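Local coordinates for protein ATP-dependent kinase YFH7 (Saccharomyces cerevisiae, PDB 2GA8) that acts as an ATP-dependent kinase of the P-loop type and could take part in assembly of the endoplasmic reticulum membrane, at residues Pro60-Val65 against Val222-Ser227; Val159-Phe164 against Asn193-Leu198; Gly185-Phe190 against Gly267-Tyr272. All blocks are in the same frame, centred on the assembly; numbering follows the deposited sequence.

Contact 1: Pro60-Val65 against Val222-Ser227; sequences PNVIEV and VFEKLS
The backbone of the loop 60-65 meets the last residue of helix 222-227 where I63 and S227 come closest, their CA atoms 4.7 Å apart, and the amide of E64 donates to the carbonyl of S227 (N to O 2.9 Å). The bond is nearly straight, 165° at the hydrogen. The same S227 O also receives the CA-H of I63, so two neighbouring loop residues close on one oxygen.

V62 supplies most of the side-chain packing. Its two methyls straddle the S227 side chain: CG1 and CG2 each lie 3.7 Å from S227 CB, and CG1 also borders the hydroxyl. The CG2 branch, anti to the backbone N, extends to the carboxylate of E224, where V62 CG2 and E224 OE2 are 3.1 Å apart. E224 starts away from the loop, but its chain bends at chi2 (81°) and brings the acid back across the valine.

The hydroxyl of S227 is turned to its own helix: OG donates to F223 O at 2.7 Å, while the S227 amide reaches F223 O from the other face of the carbonyl plane. Y52 of helix 47-58 is a further partner of this hydroxyl, and that helix also backs V62 and I63. The carboxylate of E64 forms a salt bridge with K228, whose ammonium also bonds to V62 O.

The chemistry is thus divided: a main-chain bond fixes the loop at the helix end just before the short parallel pairing of strands 65-66 and 230-231, valine methyls cover the buried serine, and K228 probably balances the negative charge of the E64 carboxylate.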
loop_
_atom_site.group_PDB
_atom_site.type_symbol
_atom_site.label_atom_id
_atom_site.label_comp_id
_atom_site.label_asym_id
_atom_site.label_seq_id
_atom_site.Cartn_x
_atom_site.Cartn_y
_atom_site.Cartn_z
ATOM N N PRO A 60 6.962 -17.238 25.499
ATOM C CA PRO A 60 5.928 -16.403 26.130
ATOM C C PRO A 60 6.205 -14.954 26.526
ATOM O O PRO A 60 5.341 -14.094 26.359
ATOM C CB PRO A 60 5.507 -17.230 27.350
ATOM C CG PRO A 60 5.827 -18.621 26.964
ATOM C CD PRO A 60 7.156 -18.468 26.292
ATOM N N ASN A 61 7.387 -14.673 27.057
ATOM C CA ASN A 61 7.685 -13.317 27.501
ATOM C C ASN A 61 8.903 -12.713 26.829
ATOM O O ASN A 61 9.598 -11.885 27.414
ATOM C CB ASN A 61 7.872 -13.327 29.016
ATOM C CG ASN A 61 6.670 -13.901 29.733
ATOM O OD1 ASN A 61 5.573 -13.348 29.659
ATOM N ND2 ASN A 61 6.864 -15.024 30.424
ATOM N N VAL A 62 9.136 -13.116 25.586
ATOM C CA VAL A 62 10.288 -12.654 24.823
ATOM C C VAL A 62 10.181 -11.218 24.319
ATOM O O VAL A 62 11.199 -10.565 24.092
ATOM C CB VAL A 62 10.536 -13.581 23.602
ATOM C CG1 VAL A 62 9.383 -13.452 22.611
ATOM C CG2 VAL A 62 11.863 -13.242 22.935
ATOM N N ILE A 63 8.958 -10.727 24.146
ATOM C CA ILE A 63 8.764 -9.375 23.625
ATOM C C ILE A 63 9.219 -8.248 24.541
ATOM O O ILE A 63 8.870 -8.200 25.722
ATOM C CB ILE A 63 7.291 -9.123 23.243
ATOM C CG1 ILE A 63 6.883 -10.054 22.098
ATOM C CG2 ILE A 63 7.107 -7.665 22.819
ATOM C CD1 ILE A 63 5.423 -9.937 21.698
ATOM N N GLU A 64 10.003 -7.340 23.970
ATOM C CA GLU A 64 10.511 -6.183 24.692
ATOM C C GLU A 64 10.440 -4.956 23.797
ATOM O O GLU A 64 10.791 -5.015 22.617
ATOM C CB GLU A 64 11.959 -6.406 25.123
ATOM C CG GLU A 64 12.154 -7.538 26.114
ATOM C CD GLU A 64 13.576 -7.611 26.632
ATOM O OE1 GLU A 64 14.067 -6.592 27.161
ATOM O OE2 GLU A 64 14.205 -8.684 26.516
ATOM N N VAL A 65 9.972 -3.845 24.356
ATOM C CA VAL A 65 9.877 -2.604 23.600
ATOM C C VAL A 65 10.965 -1.679 24.135
ATOM O O VAL A 65 10.964 -1.319 25.315
ATOM C CB VAL A 65 8.488 -1.950 23.764
ATOM C CG1 VAL A 65 8.417 -0.667 22.945
ATOM C CG2 VAL A 65 7.403 -2.920 23.313
ATOM N N VAL A 222 15.226 -15.389 13.821
ATOM C CA VAL A 222 14.734 -14.097 13.355
ATOM C C VAL A 222 13.629 -13.582 14.283
ATOM O O VAL A 222 13.551 -12.387 14.561
ATOM C CB VAL A 222 14.207 -14.176 11.894
ATOM C CG1 VAL A 222 12.992 -15.080 11.807
ATOM C CG2 VAL A 222 13.879 -12.770 11.389
ATOM N N PHE A 223 12.787 -14.479 14.777
ATOM C CA PHE A 223 11.715 -14.050 15.670
ATOM C C PHE A 223 12.242 -13.574 17.023
ATOM O O PHE A 223 11.677 -12.658 17.628
ATOM C CB PHE A 223 10.688 -15.167 15.847
ATOM C CG PHE A 223 9.932 -15.496 14.588
ATOM C CD1 PHE A 223 9.578 -14.488 13.693
ATOM C CD2 PHE A 223 9.542 -16.804 14.314
ATOM C CE1 PHE A 223 8.846 -14.775 12.543
ATOM C CE2 PHE A 223 8.808 -17.104 13.166
ATOM C CZ PHE A 223 8.458 -16.082 12.278
ATOM N N GLU A 224 13.320 -14.191 17.498
ATOM C CA GLU A 224 13.928 -13.797 18.766
ATOM C C GLU A 224 14.487 -12.380 18.612
ATOM O O GLU A 224 14.263 -11.506 19.453
ATOM C CB GLU A 224 15.069 -14.757 19.122
ATOM C CG GLU A 224 15.767 -14.453 20.435
ATOM C CD GLU A 224 15.008 -14.987 21.633
ATOM O OE1 GLU A 224 14.681 -16.191 21.627
ATOM O OE2 GLU A 224 14.746 -14.210 22.577
ATOM N N LYS A 225 15.207 -12.157 17.517
ATOM C CA LYS A 225 15.800 -10.851 17.249
ATOM C C LYS A 225 14.759 -9.744 17.121
ATOM O O LYS A 225 14.901 -8.672 17.706
ATOM C CB LYS A 225 16.621 -10.907 15.961
ATOM C CG LYS A 225 17.775 -11.884 15.997
ATOM C CD LYS A 225 18.454 -11.922 14.646
ATOM C CE LYS A 225 19.510 -12.997 14.576
ATOM N NZ LYS A 225 20.080 -13.076 13.205
ATOM N N LEU A 226 13.707 -9.994 16.351
ATOM C CA LEU A 226 12.688 -8.973 16.179
ATOM C C LEU A 226 11.941 -8.690 17.484
ATOM O O LEU A 226 11.618 -7.538 17.785
ATOM C CB LEU A 226 11.705 -9.382 15.072
ATOM C CG LEU A 226 10.687 -10.495 15.301
ATOM C CD1 LEU A 226 9.498 -9.953 16.094
ATOM C CD2 LEU A 226 10.211 -11.021 13.949
ATOM N N SER A 227 11.690 -9.739 18.261
ATOM C CA SER A 227 10.970 -9.613 19.524
ATOM C C SER A 227 11.672 -8.716 20.531
ATOM O O SER A 227 11.022 -8.055 21.334
ATOM C CB SER A 227 10.749 -10.994 20.155
ATOM O OG SER A 227 9.874 -11.783 19.371
#

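Contact 2: Val159-Phe164 against Asn193-Leu198; sequences VPMDGF and NNFLQL
F164 and F195 form the tight centre of this contact as a T-shaped (edge-to-face) pair, the edge of F195 directed at the face of F164 with ring planes at 88° and centroids 5.1 Å apart. The touching atom is F195 CD1, 3.4 Å from F164 CD2 and set toward the rim of the F164 ring. F195 CA lies over the same ring as a CH-pi donor, 4.2 Å from its centroid, so the helix backbone itself sits on the phenylalanine. N194 adds its CB at the edge of F164. At the far end V159 CG1 and L198 CD2 make a small close contact, tip to tip at 3.7 Å, and the same L198 methyl also approaches F164 CZ.

On the M161 side the packing is looser. M161 CG lies over one face of F195, 4.1 Å from F195 CE1, and the extended chi1 (-163°) and chi2 carry SD almost onto the normal of that ring, yet 5.3 Å from its centroid, a distant Met-aromatic contact. The bend at chi3 then directs the CE methyl to Y269.

All the touching residues are buried, and the flanks face protein: I134 packs on F164 and L198, while L265, L270 and I280 close around F195. Helix 192-206 is thereby packed on the end of the outermost strand 156-160 and the 3-10 turn that follows. V159 and M161 pair through their backbones with neighbouring strand 262-267, making this helix-on-sheet packing at the edge of the parallel sheet of a P-loop kinase fold.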
loop_
_atom_site.group_PDB
_atom_site.type_symbol
_atom_site.label_atom_id
_atom_site.label_comp_id
_atom_site.label_asym_id
_atom_site.label_seq_id
_atom_site.Cartn_x
_atom_site.Cartn_y
_atom_site.Cartn_z
ATOM N N VAL A 159 -0.724 -3.389 2.786
ATOM C CA VAL A 159 -1.124 -2.041 2.414
ATOM C C VAL A 159 -1.653 -2.131 0.988
ATOM O O VAL A 159 -0.882 -2.191 0.032
ATOM C CB VAL A 159 0.057 -1.036 2.436
ATOM C CG1 VAL A 159 -0.384 0.294 1.816
ATOM C CG2 VAL A 159 0.526 -0.809 3.862
ATOM N N PRO A 160 -2.979 -2.211 0.834
ATOM C CA PRO A 160 -3.532 -2.288 -0.519
ATOM C C PRO A 160 -3.508 -0.881 -1.106
ATOM O O PRO A 160 -3.718 0.103 -0.394
ATOM C CB PRO A 160 -4.960 -2.780 -0.287
ATOM C CG PRO A 160 -4.872 -3.509 1.040
ATOM C CD PRO A 160 -3.997 -2.571 1.833
ATOM N N MET A 161 -3.250 -0.784 -2.402
ATOM C CA MET A 161 -3.205 0.513 -3.067
ATOM C C MET A 161 -4.631 1.057 -3.240
ATOM O O MET A 161 -4.837 2.256 -3.412
ATOM C CB MET A 161 -2.530 0.341 -4.428
ATOM C CG MET A 161 -2.047 1.608 -5.080
ATOM S SD MET A 161 -1.298 1.213 -6.675
ATOM C CE MET A 161 -2.678 1.342 -7.698
ATOM N N ASP A 162 -5.608 0.157 -3.172
ATOM C CA ASP A 162 -7.025 0.488 -3.339
ATOM C C ASP A 162 -7.557 1.639 -2.491
ATOM O O ASP A 162 -8.425 2.391 -2.934
ATOM C CB ASP A 162 -7.875 -0.752 -3.060
ATOM C CG ASP A 162 -7.551 -1.893 -3.991
ATOM O OD1 ASP A 162 -8.008 -1.869 -5.155
ATOM O OD2 ASP A 162 -6.822 -2.810 -3.561
ATOM N N GLY A 163 -7.049 1.763 -1.268
ATOM C CA GLY A 163 -7.503 2.821 -0.391
ATOM C C GLY A 163 -7.119 4.203 -0.877
ATOM O O GLY A 163 -7.615 5.208 -0.371
ATOM N N PHE A 164 -6.236 4.263 -1.866
ATOM C CA PHE A 164 -5.798 5.545 -2.394
ATOM C C PHE A 164 -6.516 5.918 -3.680
ATOM O O PHE A 164 -6.156 6.880 -4.358
ATOM C CB PHE A 164 -4.283 5.522 -2.577
ATOM C CG PHE A 164 -3.541 5.589 -1.278
ATOM C CD1 PHE A 164 -3.135 6.817 -0.765
ATOM C CD2 PHE A 164 -3.325 4.439 -0.520
ATOM C CE1 PHE A 164 -2.526 6.904 0.488
ATOM C CE2 PHE A 164 -2.717 4.515 0.733
ATOM C CZ PHE A 164 -2.319 5.750 1.236
ATOM N N ASN A 193 0.144 10.990 -5.106
ATOM C CA ASN A 193 0.880 11.926 -4.255
ATOM C C ASN A 193 0.950 11.395 -2.822
ATOM O O ASN A 193 2.025 11.310 -2.219
ATOM C CB ASN A 193 0.170 13.294 -4.191
ATOM C CG ASN A 193 -0.192 13.860 -5.562
ATOM O OD1 ASN A 193 -0.502 13.126 -6.492
ATOM N ND2 ASN A 193 -0.190 15.187 -5.669
ATOM N N ASN A 194 -0.213 11.060 -2.273
ATOM C CA ASN A 194 -0.267 10.575 -0.903
ATOM C C ASN A 194 0.248 9.149 -0.747
ATOM O O ASN A 194 0.731 8.783 0.323
ATOM C CB ASN A 194 -1.688 10.701 -0.332
ATOM C CG ASN A 194 -1.697 11.264 1.080
ATOM O OD1 ASN A 194 -2.595 10.981 1.876
ATOM N ND2 ASN A 194 -0.696 12.072 1.396
ATOM N N PHE A 195 0.152 8.334 -1.794
ATOM C CA PHE A 195 0.671 6.980 -1.679
ATOM C C PHE A 195 2.194 7.085 -1.592
ATOM O O PHE A 195 2.840 6.396 -0.805
ATOM C CB PHE A 195 0.289 6.120 -2.879
ATOM C CG PHE A 195 0.610 4.671 -2.682
ATOM C CD1 PHE A 195 -0.268 3.844 -1.990
ATOM C CD2 PHE A 195 1.833 4.153 -3.092
ATOM C CE1 PHE A 195 0.070 2.522 -1.703
ATOM C CE2 PHE A 195 2.181 2.832 -2.806
ATOM C CZ PHE A 195 1.300 2.020 -2.112
ATOM N N LEU A 196 2.769 7.950 -2.419
ATOM C CA LEU A 196 4.208 8.152 -2.388
ATOM C C LEU A 196 4.580 8.659 -0.995
ATOM O O LEU A 196 5.602 8.265 -0.434
ATOM C CB LEU A 196 4.630 9.176 -3.447
ATOM C CG LEU A 196 6.109 9.578 -3.432
ATOM C CD1 LEU A 196 6.979 8.335 -3.613
ATOM C CD2 LEU A 196 6.378 10.593 -4.549
ATOM N N GLN A 197 3.741 9.521 -0.424
ATOM C CA GLN A 197 4.017 10.052 0.901
ATOM C C GLN A 197 4.001 8.927 1.933
ATOM O O GLN A 197 4.791 8.934 2.871
ATOM C CB GLN A 197 3.003 11.136 1.277
ATOM C CG GLN A 197 3.397 11.951 2.505
ATOM C CD GLN A 197 4.775 12.592 2.376
ATOM O OE1 GLN A 197 5.131 13.119 1.325
ATOM N NE2 GLN A 197 5.548 12.557 3.455
ATOM N N LEU A 198 3.102 7.960 1.772
ATOM C CA LEU A 198 3.076 6.837 2.707
ATOM C C LEU A 198 4.401 6.090 2.574
ATOM O O LEU A 198 4.981 5.659 3.569
ATOM C CB LEU A 198 1.912 5.884 2.397
ATOM C CG LEU A 198 1.892 4.571 3.193
ATOM C CD1 LEU A 198 1.780 4.867 4.682
ATOM C CD2 LEU A 198 0.715 3.704 2.731
#

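Contact 3: Gly185-Phe190 against Gly267-Tyr272; sequences GSPSTF and GLYLLY
The loop following strand 262-267 of the parallel sheet, which makes a type I turn from Y269 to Y272, packs here against the loop 185-190 that leads into helix 192-206. With CG opposite its own carbonyl carbon (chi1 -50°), Y269 swings its ring toward 185-190, and its hydroxyl donates to G185 O at 2.6 Å, on a lone pair in the carbonyl plane. P187 is wedged between two tyrosines: its CG lies over a face of Y269, 3.5 Å from the ring centroid, and over a face of Y272, 3.9 Å from that centroid. L268 CB covers the opposite face of Y269, whose edge meets F190 CE2. Within 185-190, T189 OG1 accepts from G185 N and donates to S186 O, holding the turn that presents the G185 carbonyl. The Y272 hydroxyl bonds to D336. Replacing Y269 by an alanine would probably leave the G185 carbonyl without its hydroxyl donor and open a gap between P187 and L268. L268 also touches P33 of the probable ATP-binding P-loop. A loop at the C-terminal end of a parallel strand thus meets the approach to helix 192-206, beside the probable nucleotide site of a P-loop kinase.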
loop_
_atom_site.group_PDB
_atom_site.type_symbol
_atom_site.label_atom_id
_atom_site.label_comp_id
_atom_site.label_asym_id
_atom_site.label_seq_id
_atom_site.Cartn_x
_atom_site.Cartn_y
_atom_site.Cartn_z
ATOM N N GLY A 185 -9.552 3.539 -12.351
ATOM C CA GLY A 185 -8.671 2.401 -12.183
ATOM C C GLY A 185 -7.373 2.672 -12.918
ATOM O O GLY A 185 -6.417 1.912 -12.810
ATOM N N SER A 186 -7.347 3.756 -13.687
ATOM C CA SER A 186 -6.141 4.129 -14.417
ATOM C C SER A 186 -5.207 4.756 -13.394
ATOM O O SER A 186 -5.640 5.142 -12.307
ATOM C CB SER A 186 -6.458 5.154 -15.508
ATOM O OG SER A 186 -6.806 6.404 -14.942
ATOM N N PRO A 187 -3.913 4.865 -13.725
ATOM C CA PRO A 187 -2.934 5.454 -12.811
ATOM C C PRO A 187 -3.329 6.850 -12.333
ATOM O O PRO A 187 -3.025 7.235 -11.209
ATOM C CB PRO A 187 -1.657 5.479 -13.647
ATOM C CG PRO A 187 -1.817 4.289 -14.535
ATOM C CD PRO A 187 -3.260 4.379 -14.955
ATOM N N SER A 188 -4.009 7.601 -13.193
ATOM C CA SER A 188 -4.416 8.958 -12.858
ATOM C C SER A 188 -5.649 9.070 -11.969
ATOM O O SER A 188 -6.046 10.181 -11.611
ATOM C CB SER A 188 -4.642 9.771 -14.140
ATOM O OG SER A 188 -5.728 9.250 -14.884
ATOM N N THR A 189 -6.251 7.940 -11.604
ATOM C CA THR A 189 -7.439 7.976 -10.748
ATOM C C THR A 189 -7.147 7.566 -9.305
ATOM O O THR A 189 -8.051 7.194 -8.562
ATOM C CB THR A 189 -8.592 7.089 -11.309
ATOM O OG1 THR A 189 -8.156 5.733 -11.433
ATOM C CG2 THR A 189 -9.048 7.607 -12.662
ATOM N N PHE A 190 -5.877 7.655 -8.916
ATOM C CA PHE A 190 -5.433 7.325 -7.557
ATOM C C PHE A 190 -4.650 8.523 -7.038
ATOM O O PHE A 190 -4.019 9.241 -7.822
ATOM C CB PHE A 190 -4.476 6.132 -7.559
ATOM C CG PHE A 190 -5.127 4.815 -7.827
ATOM C CD1 PHE A 190 -5.540 4.002 -6.775
ATOM C CD2 PHE A 190 -5.294 4.362 -9.133
ATOM C CE1 PHE A 190 -6.103 2.755 -7.019
ATOM C CE2 PHE A 190 -5.857 3.118 -9.390
ATOM C CZ PHE A 190 -6.262 2.309 -8.333
ATOM N N GLY A 267 -0.479 -3.733 -5.382
ATOM C CA GLY A 267 -1.227 -2.808 -6.212
ATOM C C GLY A 267 -0.857 -2.873 -7.678
ATOM O O GLY A 267 0.112 -3.527 -8.077
ATOM N N LEU A 268 -1.638 -2.170 -8.484
ATOM C CA LEU A 268 -1.439 -2.133 -9.925
ATOM C C LEU A 268 -0.221 -1.346 -10.394
ATOM O O LEU A 268 0.489 -1.764 -11.310
ATOM C CB LEU A 268 -2.658 -1.497 -10.592
ATOM C CG LEU A 268 -4.044 -2.123 -10.443
ATOM C CD1 LEU A 268 -5.098 -1.092 -10.838
ATOM C CD2 LEU A 268 -4.142 -3.368 -11.316
ATOM N N TYR A 269 0.017 -0.213 -9.746
ATOM C CA TYR A 269 1.063 0.698 -10.189
ATOM C C TYR A 269 2.312 0.922 -9.355
ATOM O O TYR A 269 3.012 1.926 -9.543
ATOM C CB TYR A 269 0.379 2.037 -10.494
ATOM C CG TYR A 269 -0.825 1.855 -11.404
ATOM C CD1 TYR A 269 -0.690 1.225 -12.641
ATOM C CD2 TYR A 269 -2.098 2.266 -11.010
ATOM C CE1 TYR A 269 -1.789 1.004 -13.465
ATOM C CE2 TYR A 269 -3.215 2.048 -11.838
ATOM C CZ TYR A 269 -3.043 1.414 -13.062
ATOM O OH TYR A 269 -4.120 1.175 -13.885
ATOM N N LEU A 270 2.631 -0.014 -8.469
ATOM C CA LEU A 270 3.805 0.147 -7.623
ATOM C C LEU A 270 5.123 0.103 -8.383
ATOM O O LEU A 270 6.156 0.478 -7.835
ATOM C CB LEU A 270 3.815 -0.915 -6.522
ATOM C CG LEU A 270 2.506 -0.979 -5.729
ATOM C CD1 LEU A 270 2.629 -2.006 -4.612
ATOM C CD2 LEU A 270 2.184 0.396 -5.170
ATOM N N LEU A 271 5.083 -0.353 -9.637
ATOM C CA LEU A 271 6.280 -0.439 -10.476
ATOM C C LEU A 271 6.026 0.249 -11.819
ATOM O O LEU A 271 6.608 -0.122 -12.841
ATOM C CB LEU A 271 6.652 -1.909 -10.715
ATOM C CG LEU A 271 7.117 -2.702 -9.488
ATOM C CD1 LEU A 271 7.256 -4.171 -9.857
ATOM C CD2 LEU A 271 8.447 -2.134 -8.977
ATOM N N TYR A 272 5.171 1.266 -11.791
ATOM C CA TYR A 272 4.778 2.022 -12.983
ATOM C C TYR A 272 5.760 3.179 -13.196
ATOM O O TYR A 272 5.990 3.970 -12.285
ATOM C CB TYR A 272 3.355 2.539 -12.771
ATOM C CG TYR A 272 2.609 2.877 -14.030
ATOM C CD1 TYR A 272 2.081 1.871 -14.844
ATOM C CD2 TYR A 272 2.406 4.204 -14.401
ATOM C CE1 TYR A 272 1.361 2.186 -15.996
ATOM C CE2 TYR A 272 1.693 4.526 -15.549
ATOM C CZ TYR A 272 1.171 3.512 -16.339
ATOM O OH TYR A 272 0.450 3.830 -17.464
#

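Contacts 2 and 3 are neighbours in the core, their centres 10 Å apart, and they touch directly: M161 and F195 pack on Y269 and L270, respectively, and F164 meets F190. Contact 2 takes in the end of strand 156-160 and contact 3 the end of 262-267, adjacent in the five-stranded parallel sheet. Along the chain their segments alternate, so the loops after both strands are packed together with the approach to and start of helix 192-206. Contact 1 stands apart, about 17 Å from contact 2 and 22 Å from contact 3 between nearest atoms. In sequence contact 2 is nested within the loop contact 1 closes; contact 1 joins a loop and a helix at the periphery, away from the probable ATP site.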